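Local coordinates for protein dehydrogenase (Chromobacterium violaceum, PDB 3Q2I) that binds NAD(H) and a UDP-sugar acid and probably oxidises UDP-GlcNAcA in the biosynthesis of 2,3-diacetamido-2,3-dideoxy-D-mannuronic acid, at residues 22-27 against 80-85; 31-36 against 56-61; 101-106 against 306-311; 175-178 against 183-186. One frame throughout, in Å; residues are numbered along the deposited sequence.

Contact 1 of 4, residues 22-27 against 80-85. With NAI (1,4-dihydronicotinamide adenine dinucleotide), chain B.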
# COMPACT_ATOMS: atom_id res chain seq x y z
N GLY A 22 -22.11 -22.55 -33.88
CA GLY A 22 -21.36 -21.53 -34.63
C GLY A 22 -20.09 -22.00 -35.31
O GLY A 22 -19.98 -23.14 -35.79
N ARG A 23 -19.10 -21.11 -35.34
CA ARG A 23 -17.85 -21.34 -36.02
C ARG A 23 -17.10 -22.58 -35.58
O ARG A 23 -16.78 -23.43 -36.45
CB ARG A 23 -16.99 -20.05 -35.98
CG ARG A 23 -15.81 -20.00 -36.94
CD ARG A 23 -15.07 -18.65 -36.82
NE ARG A 23 -16.01 -17.54 -36.93
CZ ARG A 23 -15.80 -16.29 -36.50
NH1 ARG A 23 -14.68 -15.94 -35.86
NH2 ARG A 23 -16.76 -15.39 -36.72
N ILE A 24 -16.76 -22.74 -34.29
CA ILE A 24 -15.91 -23.91 -33.98
C ILE A 24 -16.77 -25.18 -33.93
O ILE A 24 -16.21 -26.27 -33.96
CB ILE A 24 -15.08 -23.93 -32.64
CG1 ILE A 24 -15.75 -23.18 -31.51
CG2 ILE A 24 -13.54 -24.09 -32.85
CD1 ILE A 24 -17.15 -23.59 -31.28
N ALA A 25 -18.08 -25.05 -33.82
CA ALA A 25 -18.88 -26.27 -33.87
C ALA A 25 -18.57 -27.01 -35.18
O ALA A 25 -18.61 -28.24 -35.24
CB ALA A 25 -20.34 -25.95 -33.79
N ASN A 26 -18.27 -26.27 -36.25
CA ASN A 26 -17.82 -26.95 -37.48
C ASN A 26 -16.69 -27.97 -37.25
O ASN A 26 -16.70 -29.10 -37.76
CB ASN A 26 -17.42 -25.86 -38.48
CG ASN A 26 -16.93 -26.41 -39.79
OD1 ASN A 26 -17.71 -26.94 -40.60
ND2 ASN A 26 -15.64 -26.25 -40.03
N ASN A 27 -15.69 -27.61 -36.44
CA ASN A 27 -14.58 -28.51 -36.17
C ASN A 27 -14.97 -29.71 -35.31
O ASN A 27 -14.32 -30.75 -35.38
CB ASN A 27 -13.45 -27.80 -35.39
CG ASN A 27 -12.86 -26.65 -36.15
OD1 ASN A 27 -11.66 -26.63 -36.42
ND2 ASN A 27 -13.68 -25.67 -36.44
N ILE A 80 -21.58 -30.94 -25.24
CA ILE A 80 -20.42 -30.18 -25.72
C ILE A 80 -20.85 -28.71 -25.72
O ILE A 80 -21.95 -28.37 -26.20
CB ILE A 80 -20.10 -30.55 -27.18
CG1 ILE A 80 -19.76 -32.05 -27.30
CG2 ILE A 80 -18.98 -29.70 -27.70
CD1 ILE A 80 -20.16 -32.64 -28.67
N LEU A 81 -20.03 -27.83 -25.13
CA LEU A 81 -20.39 -26.41 -25.06
C LEU A 81 -19.53 -25.59 -26.04
O LEU A 81 -18.32 -25.42 -25.83
CB LEU A 81 -20.10 -25.89 -23.62
CG LEU A 81 -20.78 -26.71 -22.54
CD1 LEU A 81 -20.52 -26.01 -21.16
CD2 LEU A 81 -22.25 -26.82 -22.80
N THR A 82 -20.14 -25.15 -27.14
CA THR A 82 -19.45 -24.37 -28.16
C THR A 82 -20.18 -23.01 -28.32
O THR A 82 -20.23 -22.41 -29.41
CB THR A 82 -19.35 -25.15 -29.51
OG1 THR A 82 -20.64 -25.70 -29.79
CG2 THR A 82 -18.31 -26.24 -29.49
N THR A 83 -20.70 -22.51 -27.21
CA THR A 83 -21.31 -21.19 -27.03
C THR A 83 -20.28 -20.12 -26.69
O THR A 83 -19.10 -20.42 -26.48
CB THR A 83 -22.33 -21.25 -25.90
OG1 THR A 83 -21.77 -22.00 -24.80
CG2 THR A 83 -23.62 -21.97 -26.37
N PRO A 84 -20.72 -18.87 -26.70
CA PRO A 84 -19.83 -17.83 -26.17
C PRO A 84 -19.20 -18.19 -24.82
O PRO A 84 -19.87 -18.76 -23.95
CB PRO A 84 -20.80 -16.67 -25.99
CG PRO A 84 -21.79 -16.82 -27.18
CD PRO A 84 -22.02 -18.33 -27.17
N SER A 85 -17.94 -17.82 -24.64
CA SER A 85 -17.13 -18.33 -23.53
C SER A 85 -17.77 -18.05 -22.18
O SER A 85 -17.77 -18.93 -21.30
CB SER A 85 -15.69 -17.78 -23.57
OG SER A 85 -15.18 -17.94 -24.90
PA NAI B . -19.83 -18.17 -32.59
O1A NAI B . -20.34 -16.82 -32.30
O2A NAI B . -19.44 -18.54 -34.09
O5B NAI B . -20.79 -19.32 -32.11
C5B NAI B . -21.86 -18.79 -31.38
C4B NAI B . -22.94 -19.86 -31.28
O4B NAI B . -23.54 -19.99 -29.98
C3B NAI B . -23.92 -19.11 -32.18
O3B NAI B . -24.42 -19.97 -33.22
C2B NAI B . -24.95 -18.51 -31.21
O2B NAI B . -26.25 -18.32 -31.76
C1B NAI B . -24.94 -19.64 -30.15
N9A NAI B . -25.54 -19.27 -28.89
C8A NAI B . -25.35 -18.10 -28.20
N7A NAI B . -26.01 -18.17 -27.08
C5A NAI B . -26.58 -19.41 -26.93
C6A NAI B . -27.40 -20.04 -25.96
N6A NAI B . -27.76 -19.41 -24.79
N1A NAI B . -27.82 -21.29 -26.20
C2A NAI B . -27.49 -21.89 -27.32
N3A NAI B . -26.73 -21.37 -28.28
C4A NAI B . -26.29 -20.10 -28.11
O3 NAI B . -18.52 -18.39 -31.71
PN NAI B . -17.39 -19.43 -31.89
O1N NAI B . -16.19 -18.81 -32.57
O2N NAI B . -17.83 -20.80 -32.45
O5D NAI B . -16.69 -19.59 -30.43
C5D NAI B . -17.44 -20.50 -29.67
C4D NAI B . -16.68 -20.95 -28.43
O4D NAI B . -15.57 -21.71 -28.93
C3D NAI B . -15.99 -19.79 -27.64
O3D NAI B . -15.96 -20.21 -26.27
C2D NAI B . -14.56 -19.79 -28.18
O2D NAI B . -13.61 -19.36 -27.20
C1D NAI B . -14.28 -21.29 -28.50
N1N NAI B . -13.28 -21.47 -29.53
C2N NAI B . -12.29 -22.31 -29.32
C3N NAI B . -11.25 -22.48 -30.24
C7N NAI B . -10.16 -23.45 -30.00
O7N NAI B . -9.04 -23.39 -30.47
N7N NAI B . -10.37 -24.52 -29.18
C4N NAI B . -11.25 -21.64 -31.37
C5N NAI B . -12.37 -20.86 -31.60
C6N NAI B . -13.37 -20.77 -30.67
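Ile24 and Thr82 make the main apolar contact between 22-27 and 80-85, their side chains meeting at a slant. Ile24 CD1 is modelled 3.2 Å from Thr82 CB and also touches the methyl CG2; its chi1 of 31° is far from a staggered value, so the short approach and the rotamer are doubtful in detail. The side chain lies between Thr82 and the cofactor: CG1 sits beside O4D of the nicotinamide ribose, while CG2 meets C4N and C5N of the nicotinamide ring. Ala25 CB adds a looser touch on Thr82 OG1, a hydroxyl directed mainly to the carbonyl of Gly20, with that of Val19 also within reach. The two loops follow strands 14-19 and 78-81, neighbours in the parallel sheet of the Rossmann fold, and Gly22 and Ala25 fit the GxGxxA dinucleotide-binding pattern at the start of helix 25-34. No hydrogen bond joins the two segments directly; each bonds to the cofactor instead. Two nearly straight backbone bonds hold the diphosphate, one oxygen on each phosphorus: Arg23 N to NAI O2A at 2.9 Å (176°) and Ile24 N to NAI O2N at 2.9 Å (171°). Gly22, with no side chain, lets its CA approach NAI O5B to 3.4 Å. From the other loop, Ser85 OG shares a hydrogen bond of 2.8 Å with NAI O3D, and Pro84 CD packs on adenine C8A.

Contact 2 of 4, residues 31-36 against 56-61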
# COMPACT_ATOMS: atom_id res chain seq x y z
N ALA A 31 -14.85 -33.58 -36.41
CA ALA A 31 -14.21 -34.53 -35.53
C ALA A 31 -15.10 -35.74 -35.28
O ALA A 31 -14.61 -36.87 -35.24
CB ALA A 31 -13.83 -33.85 -34.20
N LEU A 32 -16.37 -35.46 -35.04
CA LEU A 32 -17.34 -36.50 -34.72
C LEU A 32 -17.62 -37.36 -35.96
O LEU A 32 -17.72 -38.59 -35.84
CB LEU A 32 -18.63 -35.89 -34.20
CG LEU A 32 -18.54 -35.53 -32.71
CD1 LEU A 32 -19.55 -34.44 -32.41
CD2 LEU A 32 -18.76 -36.76 -31.86
N GLU A 33 -17.68 -36.72 -37.12
CA GLU A 33 -17.78 -37.45 -38.40
C GLU A 33 -16.65 -38.44 -38.57
O GLU A 33 -16.89 -39.60 -38.93
CB GLU A 33 -17.84 -36.50 -39.61
CG GLU A 33 -19.25 -35.97 -39.82
CD GLU A 33 -19.28 -34.66 -40.57
OE1 GLU A 33 -18.25 -34.33 -41.19
OE2 GLU A 33 -20.31 -33.95 -40.50
N LYS A 34 -15.42 -38.00 -38.35
CA LYS A 34 -14.29 -38.90 -38.31
C LYS A 34 -14.49 -40.08 -37.36
O LYS A 34 -14.16 -41.21 -37.70
CB LYS A 34 -12.97 -38.18 -38.03
CG LYS A 34 -12.63 -37.18 -39.12
CD LYS A 34 -11.58 -36.17 -38.68
CE LYS A 34 -10.42 -36.18 -39.65
NZ LYS A 34 -10.13 -34.81 -40.15
N HIS A 35 -15.04 -39.84 -36.18
CA HIS A 35 -15.04 -40.89 -35.17
C HIS A 35 -16.40 -41.60 -35.24
O HIS A 35 -16.86 -42.18 -34.24
CB HIS A 35 -14.70 -40.35 -33.77
CG HIS A 35 -13.28 -39.90 -33.61
ND1 HIS A 35 -12.21 -40.76 -33.69
CD2 HIS A 35 -12.75 -38.66 -33.41
CE1 HIS A 35 -11.08 -40.09 -33.52
NE2 HIS A 35 -11.39 -38.81 -33.36
N ALA A 36 -17.03 -41.60 -36.41
CA ALA A 36 -18.42 -42.07 -36.50
C ALA A 36 -18.67 -43.53 -36.08
O ALA A 36 -19.80 -43.89 -35.77
CB ALA A 36 -18.99 -41.83 -37.91
N VAL A 56 -28.50 -29.10 -37.99
CA VAL A 56 -29.37 -30.28 -38.06
C VAL A 56 -29.31 -30.94 -39.45
O VAL A 56 -29.24 -32.17 -39.59
CB VAL A 56 -30.82 -29.92 -37.72
CG1 VAL A 56 -31.82 -30.97 -38.30
CG2 VAL A 56 -31.02 -29.65 -36.23
N GLU A 57 -29.28 -30.12 -40.49
CA GLU A 57 -29.21 -30.65 -41.84
C GLU A 57 -27.85 -31.27 -42.14
O GLU A 57 -27.78 -32.35 -42.72
CB GLU A 57 -29.70 -29.58 -42.82
CG GLU A 57 -31.10 -29.10 -42.38
CD GLU A 57 -31.68 -27.96 -43.20
OE1 GLU A 57 -30.90 -27.05 -43.61
OE2 GLU A 57 -32.93 -27.95 -43.41
N ARG A 58 -26.77 -30.69 -41.62
CA ARG A 58 -25.46 -31.29 -41.81
C ARG A 58 -25.27 -32.61 -41.05
O ARG A 58 -24.60 -33.52 -41.54
CB ARG A 58 -24.33 -30.33 -41.41
CG ARG A 58 -22.95 -30.84 -41.81
CD ARG A 58 -21.85 -30.26 -40.94
NE ARG A 58 -20.68 -31.12 -40.78
CZ ARG A 58 -19.43 -30.67 -40.81
NH1 ARG A 58 -18.40 -31.50 -40.65
NH2 ARG A 58 -19.20 -29.39 -41.04
N THR A 59 -25.77 -32.70 -39.82
CA THR A 59 -25.31 -33.74 -38.89
C THR A 59 -26.37 -34.82 -38.72
O THR A 59 -26.05 -35.92 -38.28
CB THR A 59 -25.07 -33.14 -37.48
OG1 THR A 59 -26.31 -32.63 -36.98
CG2 THR A 59 -24.02 -32.04 -37.54
N GLY A 60 -27.62 -34.49 -39.02
CA GLY A 60 -28.74 -35.42 -38.83
C GLY A 60 -29.28 -35.46 -37.40
O GLY A 60 -30.28 -36.13 -37.12
N ALA A 61 -28.60 -34.79 -36.47
CA ALA A 61 -29.02 -34.76 -35.08
C ALA A 61 -30.37 -34.10 -34.93
O ALA A 61 -30.72 -33.28 -35.78
CB ALA A 61 -27.98 -33.92 -34.29
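Two neighbouring helices of the NAD-binding Rossmann domain, 25-34 and 49-59, are joined near their C-terminal ends by a surface salt bridge between Glu33 and Arg58. Arg58 takes the carboxylate side-on, with two nitrogens on two oxygens: NE donates to Glu33 OE2 at 2.9 Å (155°) and NH1 donates to Glu33 OE1, also at 2.9 Å (146°). Both oxygens are met on their syn sides. The NE bond runs close to the guanidinium plane, whereas OE1 is tilted 21° from it, because the carboxylate and guanidinium planes are turned against each other rather than flush. Arg58 reaches across with CG anti to its backbone N and the chain stretched out as far as NE; Glu33 meets it with a chain extended beyond CG. The remaining nitrogen, NH2, makes a weak hydrogen bond to Asn26 OD1 at the other end of helix 25-34, and Arg58 also packs on Phe29 of that helix. Just beyond the bridge, helix 49-59 ends in an ST turn, Ala61 N donating to Thr59 OG1 at 3.2 Å, and Gly60 leaves the helix with positive phi. The bridge thus joins the two consecutive helices that precede and follow strand 39-45, as in the beta-alpha-beta-alpha succession of a Rossmann fold.

Contact 3 of 4, residues 101-106 against 306-311. With NAI (1,4-dihydronicotinamide adenine dinucleotide), chain B.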
# COMPACT_ATOMS: atom_id res chain seq x y z
N HIS A 101 -21.89 -35.66 -18.20
CA HIS A 101 -20.53 -35.21 -18.51
C HIS A 101 -20.54 -34.04 -19.48
O HIS A 101 -21.45 -33.91 -20.33
CB HIS A 101 -19.74 -36.37 -19.16
CG HIS A 101 -19.82 -37.65 -18.40
ND1 HIS A 101 -19.21 -37.84 -17.17
CD2 HIS A 101 -20.45 -38.82 -18.69
CE1 HIS A 101 -19.40 -39.08 -16.77
NE2 HIS A 101 -20.17 -39.69 -17.66
N VAL A 102 -19.58 -33.14 -19.28
CA VAL A 102 -19.54 -31.89 -20.05
C VAL A 102 -18.20 -31.80 -20.73
O VAL A 102 -17.14 -32.11 -20.16
CB VAL A 102 -19.73 -30.69 -19.09
CG1 VAL A 102 -19.40 -29.36 -19.85
CG2 VAL A 102 -21.12 -30.65 -18.52
N MET A 103 -18.18 -31.34 -21.98
CA MET A 103 -16.93 -30.99 -22.64
C MET A 103 -17.08 -29.52 -22.98
O MET A 103 -17.95 -29.17 -23.77
CB MET A 103 -16.76 -31.72 -23.99
CG MET A 103 -15.51 -31.25 -24.74
SD MET A 103 -15.51 -31.77 -26.50
CE MET A 103 -16.19 -33.36 -26.13
N THR A 104 -16.28 -28.64 -22.37
CA THR A 104 -16.46 -27.21 -22.66
C THR A 104 -15.34 -26.76 -23.58
O THR A 104 -14.18 -27.17 -23.44
CB THR A 104 -16.47 -26.33 -21.36
OG1 THR A 104 -16.62 -24.95 -21.77
CG2 THR A 104 -15.12 -26.51 -20.62
N GLU A 105 -15.68 -25.94 -24.58
CA GLU A 105 -14.65 -25.23 -25.31
C GLU A 105 -13.87 -24.29 -24.36
O GLU A 105 -14.35 -24.00 -23.26
CB GLU A 105 -15.23 -24.46 -26.48
CG GLU A 105 -15.11 -25.26 -27.80
CD GLU A 105 -13.70 -25.48 -28.27
OE1 GLU A 105 -13.48 -26.28 -29.23
OE2 GLU A 105 -12.73 -24.96 -27.68
N LYS A 106 -12.68 -23.93 -24.79
CA LYS A 106 -11.85 -22.97 -24.04
C LYS A 106 -12.35 -21.58 -24.36
O LYS A 106 -12.99 -21.31 -25.38
CB LYS A 106 -10.39 -23.12 -24.46
CG LYS A 106 -10.12 -22.77 -25.93
CD LYS A 106 -10.15 -21.26 -26.19
CE LYS A 106 -9.21 -20.83 -27.31
NZ LYS A 106 -9.28 -19.34 -27.65
N LEU A 306 -8.11 -35.55 -32.71
CA LEU A 306 -7.30 -36.22 -31.71
C LEU A 306 -7.88 -35.99 -30.32
O LEU A 306 -7.93 -36.90 -29.50
CB LEU A 306 -5.89 -35.67 -31.75
CG LEU A 306 -4.69 -36.55 -32.02
CD1 LEU A 306 -3.41 -35.72 -31.93
CD2 LEU A 306 -4.74 -37.76 -31.07
N TYR A 307 -8.31 -34.75 -30.03
CA TYR A 307 -8.91 -34.47 -28.74
C TYR A 307 -10.07 -35.41 -28.50
O TYR A 307 -10.26 -35.97 -27.41
CB TYR A 307 -9.43 -33.01 -28.69
CG TYR A 307 -9.89 -32.65 -27.30
CD1 TYR A 307 -11.24 -32.68 -26.94
CD2 TYR A 307 -8.94 -32.36 -26.34
CE1 TYR A 307 -11.63 -32.41 -25.64
CE2 TYR A 307 -9.33 -32.09 -25.04
CZ TYR A 307 -10.66 -32.11 -24.70
OH TYR A 307 -10.99 -31.88 -23.38
N TYR A 308 -10.89 -35.59 -29.53
CA TYR A 308 -12.02 -36.47 -29.37
C TYR A 308 -11.62 -37.94 -29.11
O TYR A 308 -12.31 -38.61 -28.36
CB TYR A 308 -12.90 -36.35 -30.61
CG TYR A 308 -14.02 -35.38 -30.42
CD1 TYR A 308 -15.24 -35.77 -29.90
CD2 TYR A 308 -13.81 -34.01 -30.64
CE1 TYR A 308 -16.26 -34.88 -29.68
CE2 TYR A 308 -14.83 -33.14 -30.47
CZ TYR A 308 -16.04 -33.52 -29.94
OH TYR A 308 -17.03 -32.59 -29.79
N ASP A 309 -10.49 -38.40 -29.61
CA ASP A 309 -10.06 -39.79 -29.35
C ASP A 309 -9.84 -39.95 -27.83
O ASP A 309 -10.29 -40.94 -27.25
CB ASP A 309 -8.75 -40.07 -30.10
CG ASP A 309 -8.19 -41.47 -29.84
OD1 ASP A 309 -8.97 -42.43 -29.98
OD2 ASP A 309 -7.01 -41.62 -29.47
N ASN A 310 -9.18 -39.00 -27.16
CA ASN A 310 -9.05 -39.13 -25.70
C ASN A 310 -10.38 -39.11 -24.94
O ASN A 310 -10.53 -39.82 -23.93
CB ASN A 310 -8.05 -38.10 -25.14
CG ASN A 310 -8.12 -37.99 -23.62
OD1 ASN A 310 -8.59 -36.99 -23.09
ND2 ASN A 310 -7.63 -39.01 -22.90
N VAL A 311 -11.34 -38.30 -25.38
CA VAL A 311 -12.62 -38.19 -24.70
C VAL A 311 -13.37 -39.51 -24.87
O VAL A 311 -13.95 -40.02 -23.91
CB VAL A 311 -13.45 -37.04 -25.27
CG1 VAL A 311 -14.86 -37.01 -24.73
CG2 VAL A 311 -12.73 -35.67 -25.00
PA NAI B . -19.83 -18.17 -32.59
O1A NAI B . -20.34 -16.82 -32.30
O2A NAI B . -19.44 -18.54 -34.09
O5B NAI B . -20.79 -19.32 -32.11
C5B NAI B . -21.86 -18.79 -31.38
C4B NAI B . -22.94 -19.86 -31.28
O4B NAI B . -23.54 -19.99 -29.98
C3B NAI B . -23.92 -19.11 -32.18
O3B NAI B . -24.42 -19.97 -33.22
C2B NAI B . -24.95 -18.51 -31.21
O2B NAI B . -26.25 -18.32 -31.76
C1B NAI B . -24.94 -19.64 -30.15
N9A NAI B . -25.54 -19.27 -28.89
C8A NAI B . -25.35 -18.10 -28.20
N7A NAI B . -26.01 -18.17 -27.08
C5A NAI B . -26.58 -19.41 -26.93
C6A NAI B . -27.40 -20.04 -25.96
N6A NAI B . -27.76 -19.41 -24.79
N1A NAI B . -27.82 -21.29 -26.20
C2A NAI B . -27.49 -21.89 -27.32
N3A NAI B . -26.73 -21.37 -28.28
C4A NAI B . -26.29 -20.10 -28.11
O3 NAI B . -18.52 -18.39 -31.71
PN NAI B . -17.39 -19.43 -31.89
O1N NAI B . -16.19 -18.81 -32.57
O2N NAI B . -17.83 -20.80 -32.45
O5D NAI B . -16.69 -19.59 -30.43
C5D NAI B . -17.44 -20.50 -29.67
C4D NAI B . -16.68 -20.95 -28.43
O4D NAI B . -15.57 -21.71 -28.93
C3D NAI B . -15.99 -19.79 -27.64
O3D NAI B . -15.96 -20.21 -26.27
C2D NAI B . -14.56 -19.79 -28.18
O2D NAI B . -13.61 -19.36 -27.20
C1D NAI B . -14.28 -21.29 -28.50
N1N NAI B . -13.28 -21.47 -29.53
C2N NAI B . -12.29 -22.31 -29.32
C3N NAI B . -11.25 -22.48 -30.24
C7N NAI B . -10.16 -23.45 -30.00
O7N NAI B . -9.04 -23.39 -30.47
N7N NAI B . -10.37 -24.52 -29.18
C4N NAI B . -11.25 -21.64 -31.37
C5N NAI B . -12.37 -20.86 -31.60
C6N NAI B . -13.37 -20.77 -30.67
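Tyr307 begins the contact of helix 304-315 with Met103, the residue of strand 101-104 that carries all of the packing between these segments. The sulfur SD lies beside the Tyr307 ring, near its plane and 4.0 Å from CE1, a Met-aromatic contact at the ring edge. The two side chains slide past each other in opposite directions, and Met103 CG also comes near CE1. At Tyr308 the approach is different: the side chains cross at about a right angle and the sulfur sits obliquely to the ring, 37° off its normal, with Met103 SD 3.7 Å from Tyr308 OH and CE 3.8 Å from Tyr308 CZ. That hydroxyl is hydrogen-bonded to His28 ND1. The strand belongs to the parallel sheet of the Rossmann domain, and the helix, from the C-terminal alpha/beta region, packs back on it, running nearly antiparallel (163°) at an axis distance of 11.9 Å. Val311, one turn on from Tyr307, closes the row, its CG1 4.1 Å from Met103 CE. The thioether reaches all three residues because CG stands anti to the Met103 backbone N and the chain bends only at its last torsion, which carries CE over toward Tyr308 and Val311. The chain then runs on into the cofactor pocket, where Glu105 OE2 accepts from the carboxamide nitrogen NAI N7N at 2.8 Å (170°) and Lys106 O accepts from ribose NAI O2D at 2.7 Å. Glu105 OE1 is held by His28 and His304, while Lys106 NZ bonds to the UDP-sugar.

Contact 4 of 4, residues 175-178 against 183-186. With NAI (1,4-dihydronicotinamide adenine dinucleotide), chain B.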
# COMPACT_ATOMS: atom_id res chain seq x y z
N ALA A 175 -20.10 -10.76 -33.82
CA ALA A 175 -21.16 -11.05 -32.85
C ALA A 175 -21.01 -10.26 -31.55
O ALA A 175 -19.88 -9.86 -31.19
CB ALA A 175 -21.21 -12.54 -32.52
N GLY A 176 -22.13 -10.00 -30.88
CA GLY A 176 -22.22 -9.04 -29.78
C GLY A 176 -21.32 -9.49 -28.63
O GLY A 176 -20.74 -8.65 -27.94
N TRP A 177 -21.22 -10.80 -28.43
CA TRP A 177 -20.46 -11.35 -27.32
C TRP A 177 -18.99 -11.07 -27.46
O TRP A 177 -18.25 -11.06 -26.45
CB TRP A 177 -20.71 -12.88 -27.16
CG TRP A 177 -20.07 -13.78 -28.18
CD1 TRP A 177 -20.64 -14.24 -29.36
CD2 TRP A 177 -18.82 -14.45 -28.06
NE1 TRP A 177 -19.79 -15.11 -29.98
CE2 TRP A 177 -18.69 -15.31 -29.18
CE3 TRP A 177 -17.81 -14.46 -27.08
CZ2 TRP A 177 -17.55 -16.08 -29.40
CZ3 TRP A 177 -16.69 -15.22 -27.30
CH2 TRP A 177 -16.57 -16.06 -28.43
N ARG A 178 -18.49 -10.90 -28.69
CA ARG A 178 -17.05 -10.88 -28.91
C ARG A 178 -16.52 -9.52 -28.44
O ARG A 178 -17.16 -8.50 -28.62
CB ARG A 178 -16.73 -11.04 -30.40
CG ARG A 178 -17.02 -12.50 -30.90
CD ARG A 178 -16.72 -12.51 -32.40
NE ARG A 178 -17.07 -13.82 -32.98
CZ ARG A 178 -16.40 -14.95 -32.79
NH1 ARG A 178 -16.82 -16.08 -33.41
NH2 ARG A 178 -15.36 -15.01 -31.96
N PHE A 183 -18.19 -12.01 -21.69
CA PHE A 183 -18.38 -13.20 -22.55
C PHE A 183 -17.17 -13.70 -23.29
O PHE A 183 -17.15 -14.85 -23.78
CB PHE A 183 -19.57 -13.02 -23.51
CG PHE A 183 -20.87 -12.81 -22.78
CD1 PHE A 183 -21.49 -13.85 -22.10
CD2 PHE A 183 -21.40 -11.53 -22.68
CE1 PHE A 183 -22.68 -13.65 -21.37
CE2 PHE A 183 -22.57 -11.32 -21.93
CZ PHE A 183 -23.22 -12.37 -21.27
N ASP A 184 -16.13 -12.87 -23.42
CA ASP A 184 -14.99 -13.19 -24.24
C ASP A 184 -13.63 -13.10 -23.54
O ASP A 184 -12.83 -14.05 -23.54
CB ASP A 184 -15.04 -12.29 -25.51
CG ASP A 184 -14.28 -12.85 -26.70
OD1 ASP A 184 -13.77 -13.98 -26.64
OD2 ASP A 184 -14.13 -12.09 -27.71
N GLY A 185 -13.33 -11.92 -23.00
CA GLY A 185 -11.91 -11.63 -22.72
C GLY A 185 -11.20 -11.17 -23.95
O GLY A 185 -11.79 -11.12 -25.03
N GLY A 186 -9.92 -10.81 -23.84
CA GLY A 186 -9.21 -10.21 -24.99
C GLY A 186 -8.05 -11.05 -25.47
O GLY A 186 -8.13 -12.29 -25.53
PA NAI B . -19.83 -18.17 -32.59
O1A NAI B . -20.34 -16.82 -32.30
O2A NAI B . -19.44 -18.54 -34.09
O5B NAI B . -20.79 -19.32 -32.11
C5B NAI B . -21.86 -18.79 -31.38
C4B NAI B . -22.94 -19.86 -31.28
O4B NAI B . -23.54 -19.99 -29.98
C3B NAI B . -23.92 -19.11 -32.18
O3B NAI B . -24.42 -19.97 -33.22
C2B NAI B . -24.95 -18.51 -31.21
O2B NAI B . -26.25 -18.32 -31.76
C1B NAI B . -24.94 -19.64 -30.15
N9A NAI B . -25.54 -19.27 -28.89
C8A NAI B . -25.35 -18.10 -28.20
N7A NAI B . -26.01 -18.17 -27.08
C5A NAI B . -26.58 -19.41 -26.93
C6A NAI B . -27.40 -20.04 -25.96
N6A NAI B . -27.76 -19.41 -24.79
N1A NAI B . -27.82 -21.29 -26.20
C2A NAI B . -27.49 -21.89 -27.32
N3A NAI B . -26.73 -21.37 -28.28
C4A NAI B . -26.29 -20.10 -28.11
O3 NAI B . -18.52 -18.39 -31.71
PN NAI B . -17.39 -19.43 -31.89
O1N NAI B . -16.19 -18.81 -32.57
O2N NAI B . -17.83 -20.80 -32.45
O5D NAI B . -16.69 -19.59 -30.43
C5D NAI B . -17.44 -20.50 -29.67
C4D NAI B . -16.68 -20.95 -28.43
O4D NAI B . -15.57 -21.71 -28.93
C3D NAI B . -15.99 -19.79 -27.64
O3D NAI B . -15.96 -20.21 -26.27
C2D NAI B . -14.56 -19.79 -28.18
O2D NAI B . -13.61 -19.36 -27.20
C1D NAI B . -14.28 -21.29 -28.50
N1N NAI B . -13.28 -21.47 -29.53
C2N NAI B . -12.29 -22.31 -29.32
C3N NAI B . -11.25 -22.48 -30.24
C7N NAI B . -10.16 -23.45 -30.00
O7N NAI B . -9.04 -23.39 -30.47
N7N NAI B . -10.37 -24.52 -29.18
C4N NAI B . -11.25 -21.64 -31.37
C5N NAI B . -12.37 -20.86 -31.60
C6N NAI B . -13.37 -20.77 -30.67
O HOH W 1 -14.00 -13.16 -30.25
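Trp177 and Asp184 meet where the six-membered half of the indole passes the carboxylate, Trp177 CZ3 lying 3.2 Å from Asp184 OD1 with the two planes 62° apart. The indole reaches this place because chi1 of 74° sets CG between the backbone N and carbonyl carbon of Trp177; CE3 then lies near Phe183 O. Closer to the backbone, the CB atoms of Trp177 and Phe183 touch at 3.8 Å, while the Phe183 ring swings away and packs on Arg326 of the second subunit. Asp184 brings OD2 to 3.4 Å from Arg178 CA; this oxygen accepts from Gly179 N, and OD1 from Asn190. The segment 175-178 is a type I beta turn, and the loop between helices 169-173 and 187-191 brings Trp177 and Arg178 onto the cofactor diphosphate. Arg178 runs extended along one face of the indole, CG over its centre, and a turn at its end (chi4 -72°) brings one face of the guanidinium over Trp177 CZ2, offset and tilted to the indole. NH1 donates to NAI O1N at 2.9 Å. A bridging water accepts from Arg178 NH2 and donates to Asp184 OD2 at 2.8 Å, linking two opposite charges that do not touch. From the indole edge, Trp177 NE1 gives a hydrogen bond to NAI O1A, 2.9 Å long, one donor on each phosphate.

Contacts 1 and 3 are buried and reach the same parallel sheet, through neighbouring strands 78-81 and 101-104, whose backbones pair at Leu81 with Met103 and Glu105. Contact 2 lies on the surface, shares helix 25-34 with contact 1, and meets contact 3 where Ala31, Leu32 and His35 pack on Tyr308. Contact 4 is partly buried and lies in the C-terminal part of the chain; it abuts contact 1 beside the diphosphate, Trp177 touching Pro84 and Ser85. Their chemistry follows their place: aliphatic packing in contact 1, thioether and aromatic packing in contact 3, a charged pair in contact 2. The diphosphate takes backbone N-H groups from contact 1 and side-chain donors from contact 4.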